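Local atomic coordinates of putative Transcriptional Regulator (Rhodococcus sp., PDB entry 2IA2), a protein that probably binds DNA as an IclR-family transcriptional regulator, pairing a helix-turn-helix domain with a C-terminal domain of the GAF clan. Residues A[67-70]-A[71-74]. Sequence-based numbering, arbitrary orientation.
Sequences ATDG and SAFW
The indole of W74 lies flat over the A67–T68 peptide, with A67 O under its face, while W74 CH2 reaches T68 C and its NE1 end comes 3.5 Å from A67 CB. CG sits between the backbone N and the carbonyl carbon (chi1 57°), which folds the ring back over A67 and T68; the small A67 lets it settle close, W74 CE2 3.7 Å from A67 CB. Were W74 an alanine, the A67–T68 backbone would probably lose its aromatic cover and R36 its cation-pi partner. The backbones of A67 and W74 form an antiparallel hydrogen-bonded pair (A67 N to W74 O, 2.8 Å). On the other sheet face T68 and F73 lie side by side, T68 OG1 resting 3.5 Å above the phenyl plane, T68 touching V61 and F73 touching L57 of helix 50-63. With OG1 turned opposite the backbone N (chi1 -173°), T68 can both donate to A72 O (2.7 Å) and accept from G70 N, forming an ST turn. At the bend D69 OD1 gathers three donors, S71 N (2.9 Å) nearly along its C-O axis, A72 N (3.0 Å) and S71 OG from above the carboxylate plane. G70, with positive phi (99°), suits the reversal. This tight beta hairpin is the wing of a winged helix-turn-helix domain.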
loop_
_atom_site.group_PDB
_atom_site.type_symbol
_atom_site.label_atom_id
_atom_site.label_comp_id
_atom_site.label_asym_id
_atom_site.label_seq_id
_atom_site.Cartn_x
_atom_site.Cartn_y
_atom_site.Cartn_z
ATOM N N ALA A 67 18.707 -4.067 -15.286
ATOM C CA ALA A 67 19.081 -4.335 -16.670
ATOM C C ALA A 67 20.029 -3.245 -17.166
ATOM O O ALA A 67 20.112 -2.146 -16.580
ATOM C CB ALA A 67 17.852 -4.431 -17.549
ATOM N N THR A 68 20.763 -3.552 -18.226
ATOM C CA THR A 68 21.762 -2.636 -18.773
ATOM C C THR A 68 21.899 -2.786 -20.291
ATOM O O THR A 68 21.599 -3.841 -20.842
ATOM C CB THR A 68 23.160 -2.772 -18.060
ATOM O OG1 THR A 68 24.058 -1.739 -18.509
ATOM C CG2 THR A 68 23.800 -4.177 -18.270
ATOM N N ASP A 69 22.330 -1.709 -20.950
ATOM C CA ASP A 69 22.706 -1.723 -22.368
ATOM C C ASP A 69 24.209 -1.515 -22.570
ATOM O O ASP A 69 24.639 -1.232 -23.665
ATOM C CB ASP A 69 21.919 -0.665 -23.167
ATOM C CG ASP A 69 22.242 0.799 -22.761
ATOM O OD1 ASP A 69 23.181 1.082 -21.999
ATOM O OD2 ASP A 69 21.510 1.692 -23.196
ATOM N N GLY A 70 25.000 -1.638 -21.512
ATOM C CA GLY A 70 26.407 -1.309 -21.586
ATOM C C GLY A 70 26.804 0.065 -21.047
ATOM O O GLY A 70 27.962 0.249 -20.643
ATOM N N SER A 71 25.896 1.048 -21.065
ATOM C CA SER A 71 26.255 2.368 -20.528
ATOM C C SER A 71 25.308 2.865 -19.442
ATOM O O SER A 71 25.749 3.399 -18.433
ATOM C CB SER A 71 26.459 3.398 -21.643
ATOM O OG SER A 71 25.333 3.417 -22.506
ATOM N N ALA A 72 24.013 2.674 -19.649
ATOM C CA ALA A 72 23.020 2.958 -18.633
ATOM C C ALA A 72 22.542 1.653 -17.958
ATOM O O ALA A 72 22.636 0.567 -18.535
ATOM C CB ALA A 72 21.826 3.773 -19.259
ATOM N N PHE A 73 22.049 1.789 -16.728
ATOM C CA PHE A 73 21.418 0.739 -15.940
ATOM C C PHE A 73 20.057 1.259 -15.527
ATOM O O PHE A 73 19.866 2.481 -15.409
ATOM C CB PHE A 73 22.253 0.491 -14.663
ATOM C CG PHE A 73 23.657 0.093 -14.932
ATOM C CD1 PHE A 73 24.651 1.058 -15.175
ATOM C CD2 PHE A 73 24.007 -1.242 -14.963
ATOM C CE1 PHE A 73 25.992 0.682 -15.439
ATOM C CE2 PHE A 73 25.338 -1.640 -15.234
ATOM C CZ PHE A 73 26.338 -0.672 -15.483
ATOM N N TRP A 74 19.106 0.350 -15.329
ATOM C CA TRP A 74 17.791 0.688 -14.818
ATOM C C TRP A 74 17.185 -0.532 -14.123
ATOM O O TRP A 74 17.706 -1.629 -14.231
ATOM C CB TRP A 74 16.865 1.170 -15.960
ATOM C CG TRP A 74 16.727 0.157 -17.049
ATOM C CD1 TRP A 74 15.753 -0.812 -17.154
ATOM C CD2 TRP A 74 17.597 -0.030 -18.188
ATOM N NE1 TRP A 74 15.956 -1.568 -18.278
ATOM C CE2 TRP A 74 17.070 -1.122 -18.936
ATOM C CE3 TRP A 74 18.772 0.611 -18.646
ATOM C CZ2 TRP A 74 17.670 -1.587 -20.138
ATOM C CZ3 TRP A 74 19.363 0.155 -19.833
ATOM C CH2 TRP A 74 18.807 -0.935 -20.568
#